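PDB 3LOT: 3-keto-5-aminohexanoate cleavage protein from Archaeoglobus fulgidus, which probably cleaves 3-keto-5-aminohexanoate or a related beta-keto acid, as a zinc-binding member of the BKACE family with a TIM-barrel fold. Local coordinates for residues R69-I83 with V300-F314. Numbering follows the deposited sequence.
Sequences RYICREIKKQSDVVI and VREILGLKGKERVNF
The ring of F314, the C-terminal residue, packs against helix 65-78 between two aliphatic groups. C72 CB lies over the centre of one face, 3.5 Å from the ring centroid, in a CH-pi contact. V312 CG2 covers the opposite face. I83 CD1 meets the ring edge, 3.5 Å from F314 CE1. F314 CG sits between its own backbone N and carbonyl carbon (chi1 62°), which turns the ring back toward the helix.

A second apolar patch lies around V82. Its CG1 presses tightly on L306 CD1 at 3.4 Å, and its CG2 touches V300 CG1.

R301 grips the backbone of D80 end-on. NH1 and NH2 of R301 both reach D80 O, each at 2.8 Å, with the oxygen in the guanidinium plane. The NH1 bond lies in the carbonyl plane; NH2 comes from above it. V82 CG2 lies over the centre of one guanidinium face, and K309 CB covers the opposite face nearer its rim. The group is sandwiched, which limits its rotation. Salt bridges to D298 and E110 fix it further. With an alanine at R301, D80 O would probably lose both of these donors, and E110 and D298 would lose this salt-bridge mate.

Charged contacts close the outer side. K76, extended until a bend at chi4 (-66°), brings NZ to E310 OE1 at 2.9 Å in a salt bridge. NZ lies on the syn side of OE1, though tilted well out of the carboxylate plane. One water joins D80 OD2 to K309 NZ.

The side chain of I83 is about 12 Å from the bound zinc, so this is structural packing outside the metal site. The contact fastens the C-terminal tail, beyond helix 297-304, across helix 65-78 and the start of strand 82-85. With strand 48-54, that helix and strand form a beta-alpha-beta crossover between adjacent parallel strands of the TIM barrel.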
ATOM      1  N   ARG D  69     -39.778  -9.409 -15.452  1.00 13.71           N
ATOM      2  CA  ARG D  69     -40.948  -8.590 -15.133  1.00 14.47           C
ATOM      3  C   ARG D  69     -41.778  -9.300 -14.063  1.00 14.55           C
ATOM      4  O   ARG D  69     -42.207  -8.675 -13.075  1.00 14.17           O
ATOM      5  CB  ARG D  69     -41.781  -8.249 -16.353  1.00 14.37           C
ATOM      6  CG  ARG D  69     -42.851  -7.193 -16.021  1.00 15.76           C
ATOM      7  CD  ARG D  69     -43.736  -6.875 -17.167  1.00 17.08           C
ATOM      8  NE  ARG D  69     -43.024  -6.680 -18.424  1.00 17.05           N
ATOM      9  CZ  ARG D  69     -42.423  -5.557 -18.802  1.00 22.28           C
ATOM     10  NH1 ARG D  69     -42.393  -4.481 -18.006  1.00 23.65           N
ATOM     11  NH2 ARG D  69     -41.833  -5.503 -19.994  1.00 23.54           N
ATOM     12  N   TYR D  70     -41.957 -10.603 -14.247  1.00 14.29           N
ATOM     13  CA  TYR D  70     -42.692 -11.404 -13.288  1.00 13.84           C
ATOM     14  C   TYR D  70     -42.039 -11.389 -11.912  1.00 12.56           C
ATOM     15  O   TYR D  70     -42.715 -11.114 -10.920  1.00 11.48           O
ATOM     16  CB  TYR D  70     -42.872 -12.840 -13.805  1.00 14.06           C
ATOM     17  CG  TYR D  70     -43.547 -13.756 -12.832  1.00 14.27           C
ATOM     18  CD1 TYR D  70     -44.950 -13.870 -12.789  1.00 15.88           C
ATOM     19  CD2 TYR D  70     -42.797 -14.518 -11.960  1.00 13.65           C
ATOM     20  CE1 TYR D  70     -45.568 -14.740 -11.871  1.00 16.62           C
ATOM     21  CE2 TYR D  70     -43.375 -15.349 -11.054  1.00 14.31           C
ATOM     22  CZ  TYR D  70     -44.755 -15.461 -10.987  1.00 14.92           C
ATOM     23  OH  TYR D  70     -45.297 -16.338 -10.072  1.00 12.31           O
ATOM     24  N   ILE D  71     -40.749 -11.711 -11.849  1.00 12.62           N
ATOM     25  CA  ILE D  71     -40.010 -11.771 -10.585  1.00 12.04           C
ATOM     26  C   ILE D  71     -40.062 -10.438  -9.825  1.00 12.31           C
ATOM     27  O   ILE D  71     -40.402 -10.377  -8.636  1.00 11.51           O
ATOM     28  CB  ILE D  71     -38.535 -12.146 -10.809  1.00 12.08           C
ATOM     29  CG1 ILE D  71     -38.442 -13.559 -11.386  1.00 11.70           C
ATOM     30  CG2 ILE D  71     -37.760 -12.075  -9.513  1.00 12.15           C
ATOM     31  CD1 ILE D  71     -37.063 -13.989 -11.778  1.00 11.97           C
ATOM     32  N   CYS D  72     -39.822  -9.353 -10.541  1.00 12.72           N
ATOM     33  CA  CYS D  72     -39.746  -8.032  -9.888  1.00 12.79           C
ATOM     34  C   CYS D  72     -41.111  -7.580  -9.416  1.00 13.11           C
ATOM     35  O   CYS D  72     -41.244  -7.054  -8.316  1.00 12.84           O
ATOM     36  CB  CYS D  72     -39.097  -7.007 -10.813  1.00 12.99           C
ATOM     37  SG  CYS D  72     -37.397  -7.443 -11.107  1.00 13.85           S
ATOM     38  N   ARG D  73     -42.140  -7.831 -10.221  1.00 13.68           N
ATOM     39  CA  ARG D  73     -43.477  -7.437  -9.839  1.00 13.24           C
ATOM     40  C   ARG D  73     -43.934  -8.180  -8.583  1.00 13.02           C
ATOM     41  O   ARG D  73     -44.536  -7.599  -7.682  1.00 12.65           O
ATOM     42  CB  ARG D  73     -44.475  -7.697 -10.978  1.00 13.71           C
ATOM     43  CG  ARG D  73     -45.923  -7.304 -10.620  1.00 17.28           C
ATOM     44  CD  ARG D  73     -46.904  -7.514 -11.799  1.00 23.61           C
ATOM     45  NE  ARG D  73     -46.763  -8.855 -12.378  1.00 28.12           N
ATOM     46  CZ  ARG D  73     -46.402  -9.129 -13.637  1.00 31.41           C
ATOM     47  NH1 ARG D  73     -46.169  -8.172 -14.530  1.00 32.57           N
ATOM     48  NH2 ARG D  73     -46.316 -10.404 -14.022  1.00 34.22           N
ATOM     49  N   GLU D  74     -43.650  -9.471  -8.537  1.00 13.53           N
ATOM     50  CA  GLU D  74     -44.044 -10.299  -7.406  1.00 14.18           C
ATOM     51  C   GLU D  74     -43.277  -9.950  -6.147  1.00 13.66           C
ATOM     52  O   GLU D  74     -43.856  -9.989  -5.059  1.00 13.49           O
ATOM     53  CB  GLU D  74     -43.875 -11.789  -7.756  1.00 14.59           C
ATOM     54  CG  GLU D  74     -44.858 -12.278  -8.839  1.00 16.55           C
ATOM     55  CD  GLU D  74     -46.267 -12.483  -8.292  1.00 18.84           C
ATOM     56  OE1 GLU D  74     -46.412 -13.220  -7.305  1.00 25.43           O
ATOM     57  OE2 GLU D  74     -47.223 -11.919  -8.839  1.00 23.09           O
ATOM     58  N   ILE D  75     -41.980  -9.629  -6.259  1.00 14.36           N
ATOM     59  CA  ILE D  75     -41.239  -9.169  -5.068  1.00 13.61           C
ATOM     60  C   ILE D  75     -41.894  -7.867  -4.555  1.00 13.58           C
ATOM     61  O   ILE D  75     -42.200  -7.706  -3.336  1.00 13.54           O
ATOM     62  CB  ILE D  75     -39.734  -8.925  -5.330  1.00 14.71           C
ATOM     63  CG1 ILE D  75     -39.007 -10.232  -5.675  1.00 12.87           C
ATOM     64  CG2 ILE D  75     -39.064  -8.326  -4.060  1.00 12.03           C
ATOM     65  CD1 ILE D  75     -37.633 -10.024  -6.337  1.00 12.95           C
ATOM     66  N   LYS D  76     -42.152  -6.947  -5.479  1.00 13.64           N
ATOM     67  CA  LYS D  76     -42.721  -5.615  -5.105  1.00 13.56           C
ATOM     68  C   LYS D  76     -44.099  -5.716  -4.411  1.00 13.52           C
ATOM     69  O   LYS D  76     -44.394  -4.930  -3.527  1.00 12.58           O
ATOM     70  CB  LYS D  76     -42.781  -4.703  -6.340  1.00 13.87           C
ATOM     71  CG  LYS D  76     -43.354  -3.307  -6.141  1.00 13.04           C
ATOM     72  CD  LYS D  76     -43.257  -2.569  -7.461  1.00 14.24           C
ATOM     73  CE  LYS D  76     -44.078  -1.320  -7.526  1.00 17.10           C
ATOM     74  NZ  LYS D  76     -45.493  -1.688  -7.454  1.00 17.57           N
ATOM     75  N   LYS D  77     -44.918  -6.691  -4.809  1.00 14.06           N
ATOM     76  CA  LYS D  77     -46.168  -6.962  -4.103  1.00 15.41           C
ATOM     77  C   LYS D  77     -45.980  -7.260  -2.625  1.00 14.47           C
ATOM     78  O   LYS D  77     -46.810  -6.876  -1.813  1.00 14.04           O
ATOM     79  CB  LYS D  77     -46.893  -8.160  -4.704  1.00 16.80           C
ATOM     80  CG  LYS D  77     -47.666  -7.829  -5.942  1.00 20.40           C
ATOM     81  CD  LYS D  77     -48.371  -9.085  -6.451  1.00 24.31           C
ATOM     82  CE  LYS D  77     -48.776  -8.903  -7.894  1.00 26.73           C
ATOM     83  NZ  LYS D  77     -49.428 -10.135  -8.396  1.00 28.93           N
ATOM     84  N   GLN D  78     -44.922  -7.991  -2.290  1.00 12.75           N
ATOM     85  CA  GLN D  78     -44.687  -8.425  -0.920  1.00 12.14           C
ATOM     86  C   GLN D  78     -43.742  -7.519  -0.124  1.00 12.04           C
ATOM     87  O   GLN D  78     -43.776  -7.529   1.111  1.00 11.77           O
ATOM     88  CB  GLN D  78     -44.110  -9.834  -0.911  1.00 10.93           C
ATOM     89  CG  GLN D  78     -45.038 -10.860  -1.528  1.00 12.67           C
ATOM     90  CD  GLN D  78     -44.493 -12.229  -1.332  1.00 13.73           C
ATOM     91  OE1 GLN D  78     -44.121 -12.578  -0.239  1.00 13.89           O
ATOM     92  NE2 GLN D  78     -44.413 -13.007  -2.398  1.00 14.72           N
ATOM     93  N   SER D  79     -42.900  -6.736  -0.792  1.00 12.00           N
ATOM     94  CA  SER D  79     -41.834  -6.056  -0.066  1.00 12.54           C
ATOM     95  C   SER D  79     -41.484  -4.712  -0.659  1.00 13.38           C
ATOM     96  O   SER D  79     -41.618  -4.522  -1.870  1.00 14.54           O
ATOM     97  CB  SER D  79     -40.597  -6.970  -0.050  1.00 11.78           C
ATOM     98  OG  SER D  79     -39.497  -6.300   0.541  1.00 12.26           O
ATOM     99  N   ASP D  80     -41.042  -3.778   0.191  1.00 14.54           N
ATOM    100  CA  ASP D  80     -40.517  -2.483  -0.268  1.00 14.83           C
ATOM    101  C   ASP D  80     -39.003  -2.501  -0.553  1.00 14.17           C
ATOM    102  O   ASP D  80     -38.401  -1.475  -0.835  1.00 12.98           O
ATOM    103  CB  ASP D  80     -40.907  -1.322   0.679  1.00 16.36           C
ATOM    104  CG  ASP D  80     -40.242  -1.379   2.033  1.00 18.76           C
ATOM    105  OD1 ASP D  80     -39.677  -2.424   2.382  1.00 23.68           O
ATOM    106  OD2 ASP D  80     -40.300  -0.354   2.780  1.00 24.30           O
ATOM    107  N   VAL D  81     -38.404  -3.676  -0.463  1.00 13.06           N
ATOM    108  CA  VAL D  81     -36.996  -3.843  -0.785  1.00 12.96           C
ATOM    109  C   VAL D  81     -36.619  -3.185  -2.102  1.00 13.49           C
ATOM    110  O   VAL D  81     -37.415  -3.181  -3.060  1.00 13.70           O
ATOM    111  CB  VAL D  81     -36.618  -5.352  -0.845  1.00 13.72           C
ATOM    112  CG1 VAL D  81     -37.234  -6.028  -2.075  1.00 11.40           C
ATOM    113  CG2 VAL D  81     -35.089  -5.531  -0.790  1.00 10.60           C
ATOM    114  N   VAL D  82     -35.411  -2.612  -2.153  1.00 13.59           N
ATOM    115  CA  VAL D  82     -34.883  -2.079  -3.406  1.00 12.68           C
ATOM    116  C   VAL D  82     -34.485  -3.265  -4.323  1.00 12.89           C
ATOM    117  O   VAL D  82     -33.742  -4.168  -3.925  1.00 13.09           O
ATOM    118  CB  VAL D  82     -33.696  -1.086  -3.181  1.00 13.35           C
ATOM    119  CG1 VAL D  82     -33.144  -0.560  -4.510  1.00 10.56           C
ATOM    120  CG2 VAL D  82     -34.146   0.121  -2.294  1.00 11.90           C
ATOM    121  N   ILE D  83     -35.056  -3.280  -5.521  1.00 12.08           N
ATOM    122  CA  ILE D  83     -34.860  -4.374  -6.470  1.00 12.73           C
ATOM    123  C   ILE D  83     -33.840  -3.941  -7.515  1.00 13.05           C
ATOM    124  O   ILE D  83     -34.107  -3.070  -8.389  1.00 12.61           O
ATOM    125  CB  ILE D  83     -36.192  -4.785  -7.154  1.00 13.13           C
ATOM    126  CG1 ILE D  83     -37.257  -5.181  -6.092  1.00 11.71           C
ATOM    127  CG2 ILE D  83     -35.878  -5.879  -8.189  1.00 11.99           C
ATOM    128  CD1 ILE D  83     -38.715  -5.236  -6.593  1.00 10.02           C
ATOM    129  N   VAL D 300     -31.843   2.911   2.102  1.00 12.36           N
ATOM    130  CA  VAL D 300     -31.077   2.635   0.922  1.00 11.45           C
ATOM    131  C   VAL D 300     -31.424   3.680  -0.171  1.00 12.55           C
ATOM    132  O   VAL D 300     -30.541   4.279  -0.824  1.00 12.81           O
ATOM    133  CB  VAL D 300     -31.318   1.186   0.402  1.00 10.90           C
ATOM    134  CG1 VAL D 300     -30.780   1.058  -1.068  1.00  8.70           C
ATOM    135  CG2 VAL D 300     -30.652   0.133   1.370  1.00 10.99           C
ATOM    136  N   ARG D 301     -32.715   3.898  -0.382  1.00 13.17           N
ATOM    137  CA  ARG D 301     -33.148   4.870  -1.373  1.00 13.17           C
ATOM    138  C   ARG D 301     -32.575   6.278  -1.093  1.00 14.40           C
ATOM    139  O   ARG D 301     -32.158   6.983  -2.024  1.00 15.79           O
ATOM    140  CB  ARG D 301     -34.680   4.896  -1.433  1.00 13.54           C
ATOM    141  CG  ARG D 301     -35.263   3.663  -2.091  1.00 11.38           C
ATOM    142  CD  ARG D 301     -36.818   3.697  -2.214  1.00 11.81           C
ATOM    143  NE  ARG D 301     -37.182   2.450  -2.877  1.00 13.10           N
ATOM    144  CZ  ARG D 301     -37.530   1.327  -2.262  1.00 13.63           C
ATOM    145  NH1 ARG D 301     -37.748   1.287  -0.963  1.00 14.73           N
ATOM    146  NH2 ARG D 301     -37.771   0.254  -2.985  1.00 13.69           N
ATOM    147  N   GLU D 302     -32.545   6.686   0.170  1.00 14.77           N
ATOM    148  CA  GLU D 302     -32.079   8.039   0.518  1.00 14.60           C
ATOM    149  C   GLU D 302     -30.562   8.081   0.400  1.00 14.46           C
ATOM    150  O   GLU D 302     -29.998   9.082  -0.054  1.00 13.98           O
ATOM    151  CB  GLU D 302     -32.565   8.438   1.922  1.00 14.97           C
ATOM    152  CG  GLU D 302     -32.249   9.887   2.347  1.00 16.86           C
ATOM    153  CD  GLU D 302     -30.801  10.091   2.828  1.00 18.49           C
ATOM    154  OE1 GLU D 302     -30.184   9.106   3.307  1.00 20.25           O
ATOM    155  OE2 GLU D 302     -30.264  11.225   2.703  1.00 17.58           O
ATOM    156  N   ILE D 303     -29.897   7.007   0.807  1.00 13.51           N
ATOM    157  CA  ILE D 303     -28.450   6.955   0.734  1.00 13.49           C
ATOM    158  C   ILE D 303     -27.966   6.998  -0.706  1.00 12.99           C
ATOM    159  O   ILE D 303     -27.105   7.800  -1.018  1.00 14.05           O
ATOM    160  CB  ILE D 303     -27.859   5.708   1.428  1.00 13.60           C
ATOM    161  CG1 ILE D 303     -28.075   5.791   2.950  1.00 14.00           C
ATOM    162  CG2 ILE D 303     -26.393   5.552   1.075  1.00 13.56           C
ATOM    163  CD1 ILE D 303     -27.769   4.492   3.699  1.00 16.09           C
ATOM    164  N   LEU D 304     -28.542   6.200  -1.596  1.00 13.09           N
ATOM    165  CA  LEU D 304     -28.105   6.172  -3.014  1.00 12.89           C
ATOM    166  C   LEU D 304     -28.863   7.155  -3.943  1.00 13.69           C
ATOM    167  O   LEU D 304     -28.540   7.260  -5.127  1.00 15.35           O
ATOM    168  CB  LEU D 304     -28.263   4.772  -3.542  1.00 12.45           C
ATOM    169  CG  LEU D 304     -27.518   3.727  -2.711  1.00 12.39           C
ATOM    170  CD1 LEU D 304     -27.768   2.322  -3.294  1.00  9.14           C
ATOM    171  CD2 LEU D 304     -26.034   4.071  -2.706  1.00 10.23           C
ATOM    172  N   GLY D 305     -29.831   7.893  -3.425  1.00 13.49           N
ATOM    173  CA  GLY D 305     -30.629   8.822  -4.252  1.00 13.75           C
ATOM    174  C   GLY D 305     -31.524   8.150  -5.283  1.00 13.09           C
ATOM    175  O   GLY D 305     -31.537   8.535  -6.439  1.00 13.35           O
ATOM    176  N   LEU D 306     -32.263   7.124  -4.859  1.00 12.71           N
ATOM    177  CA  LEU D 306     -33.057   6.309  -5.770  1.00 11.86           C
ATOM    178  C   LEU D 306     -34.444   6.887  -5.945  1.00 12.09           C
ATOM    179  O   LEU D 306     -34.905   7.638  -5.096  1.00 11.36           O
ATOM    180  CB  LEU D 306     -33.141   4.870  -5.272  1.00 11.41           C
ATOM    181  CG  LEU D 306     -31.797   4.160  -5.118  1.00  9.97           C
ATOM    182  CD1 LEU D 306     -32.021   2.665  -4.798  1.00 10.02           C
ATOM    183  CD2 LEU D 306     -31.048   4.412  -6.427  1.00  7.92           C
ATOM    184  N   LYS D 307     -35.123   6.516  -7.021  1.00 12.61           N
ATOM    185  CA  LYS D 307     -36.354   7.242  -7.413  1.00 12.58           C
ATOM    186  C   LYS D 307     -37.612   6.897  -6.623  1.00 13.55           C
ATOM    187  O   LYS D 307     -38.568   7.729  -6.537  1.00 13.24           O
ATOM    188  CB  LYS D 307     -36.598   7.120  -8.905  1.00 13.32           C
ATOM    189  CG  LYS D 307     -37.048   5.758  -9.429  1.00 12.53           C
ATOM    190  CD  LYS D 307     -36.958   5.729 -10.922  1.00 11.76           C
ATOM    191  CE  LYS D 307     -37.112   4.332 -11.484  1.00 11.08           C
ATOM    192  NZ  LYS D 307     -37.070   4.351 -12.960  1.00  8.50           N
ATOM    193  N   GLY D 308     -37.638   5.713  -6.026  1.00 14.02           N
ATOM    194  CA  GLY D 308     -38.812   5.286  -5.252  1.00 14.91           C
ATOM    195  C   GLY D 308     -39.403   3.977  -5.740  1.00 15.31           C
ATOM    196  O   GLY D 308     -39.360   3.665  -6.935  1.00 15.01           O
ATOM    197  N   LYS D 309     -39.993   3.221  -4.815  1.00 16.45           N
ATOM    198  CA  LYS D 309     -40.436   1.828  -5.101  1.00 16.79           C
ATOM    199  C   LYS D 309     -41.519   1.766  -6.150  1.00 15.27           C
ATOM    200  O   LYS D 309     -41.617   0.800  -6.917  1.00 14.66           O
ATOM    201  CB  LYS D 309     -40.897   1.091  -3.806  1.00 17.48           C
ATOM    202  CG  LYS D 309     -42.224   1.542  -3.187  1.00 22.68           C
ATOM    203  CD  LYS D 309     -42.422   0.941  -1.779  1.00 25.68           C
ATOM    204  CE  LYS D 309     -43.623   1.579  -1.037  1.00 28.28           C
ATOM    205  NZ  LYS D 309     -43.584   1.476   0.489  1.00 27.99           N
ATOM    206  N   GLU D 310     -42.340   2.800  -6.185  1.00 14.11           N
ATOM    207  CA  GLU D 310     -43.462   2.842  -7.121  1.00 14.86           C
ATOM    208  C   GLU D 310     -43.186   3.599  -8.427  1.00 14.43           C
ATOM    209  O   GLU D 310     -44.070   3.707  -9.255  1.00 13.68           O
ATOM    210  CB  GLU D 310     -44.667   3.515  -6.449  1.00 14.64           C
ATOM    211  CG  GLU D 310     -45.276   2.738  -5.289  1.00 16.00           C
ATOM    212  CD  GLU D 310     -45.906   1.446  -5.734  1.00 20.04           C
ATOM    213  OE1 GLU D 310     -46.038   1.168  -6.961  1.00 23.41           O
ATOM    214  OE2 GLU D 310     -46.248   0.681  -4.835  1.00 26.35           O
ATOM    215  N   ARG D 311     -41.987   4.140  -8.598  0.60 14.48           N
ATOM    216  CA  ARG D 311     -41.646   4.840  -9.856  0.60 14.84           C
ATOM    217  C   ARG D 311     -40.977   3.906 -10.888  0.60 15.97           C
ATOM    218  O   ARG D 311     -40.418   4.352 -11.902  0.60 16.48           O
ATOM    219  CB  ARG D 311     -40.822   6.113  -9.573  0.60 14.20           C
ATOM    220  CG  ARG D 311     -41.725   7.268  -9.138  0.60 13.22           C
ATOM    221  CD  ARG D 311     -41.001   8.526  -8.628  0.60 10.88           C
ATOM    222  NE  ARG D 311     -41.955   9.486  -8.074  0.60  8.05           N
ATOM    223  CZ  ARG D 311     -42.650  10.386  -8.788  0.60  8.10           C
ATOM    224  NH1 ARG D 311     -42.482  10.488 -10.102  0.60  6.46           N
ATOM    225  NH2 ARG D 311     -43.500  11.221  -8.184  0.60  9.28           N
ATOM    226  N   VAL D 312     -41.080   2.605 -10.640  1.00 16.68           N
ATOM    227  CA  VAL D 312     -40.558   1.595 -11.542  1.00 17.27           C
ATOM    228  C   VAL D 312     -41.683   1.220 -12.515  1.00 19.12           C
ATOM    229  O   VAL D 312     -42.862   1.587 -12.306  1.00 19.39           O
ATOM    230  CB  VAL D 312     -39.974   0.360 -10.737  1.00 16.85           C
ATOM    231  CG1 VAL D 312     -38.908   0.806  -9.794  1.00 15.37           C
ATOM    232  CG2 VAL D 312     -41.066  -0.396  -9.944  1.00 15.54           C
ATOM    233  N   ASN D 313     -41.327   0.490 -13.568  1.00 20.54           N
ATOM    234  CA  ASN D 313     -42.285   0.009 -14.583  1.00 22.76           C
ATOM    235  C   ASN D 313     -42.623  -1.494 -14.364  1.00 23.65           C
ATOM    236  O   ASN D 313     -42.562  -2.307 -15.305  1.00 25.30           O
ATOM    237  CB  ASN D 313     -41.649   0.206 -15.953  1.00 23.41           C
ATOM    238  CG  ASN D 313     -42.636   0.520 -17.034  1.00 26.49           C
ATOM    239  OD1 ASN D 313     -43.730   0.992 -16.769  1.00 32.07           O
ATOM    240  ND2 ASN D 313     -42.237   0.271 -18.292  1.00 28.58           N
ATOM    241  N   PHE D 314     -42.967  -1.846 -13.128  1.00 23.29           N
ATOM    242  CA  PHE D 314     -43.449  -3.189 -12.763  1.00 22.59           C
ATOM    243  C   PHE D 314     -44.149  -3.148 -11.377  1.00 23.58           C
ATOM    244  O   PHE D 314     -44.207  -2.082 -10.725  1.00 23.18           O
ATOM    245  CB  PHE D 314     -42.281  -4.210 -12.764  1.00 22.18           C
ATOM    246  CG  PHE D 314     -41.184  -3.901 -11.769  1.00 17.65           C
ATOM    247  CD1 PHE D 314     -41.328  -4.217 -10.419  1.00 16.17           C
ATOM    248  CD2 PHE D 314     -39.987  -3.329 -12.191  1.00 13.37           C
ATOM    249  CE1 PHE D 314     -40.297  -3.954  -9.496  1.00 12.55           C
ATOM    250  CE2 PHE D 314     -38.960  -3.070 -11.293  1.00 11.49           C
ATOM    251  CZ  PHE D 314     -39.129  -3.353  -9.923  1.00 12.66           C
ATOM    252  OXT PHE D 314     -44.660  -4.162 -10.820  1.00 24.44           O
TER
HETATM  253  O   HOH W   1     -45.884  -5.384  -7.936  1.00 16.85           O
HETATM  254  O   HOH W   2     -41.379   1.881   1.928  1.00 31.97           O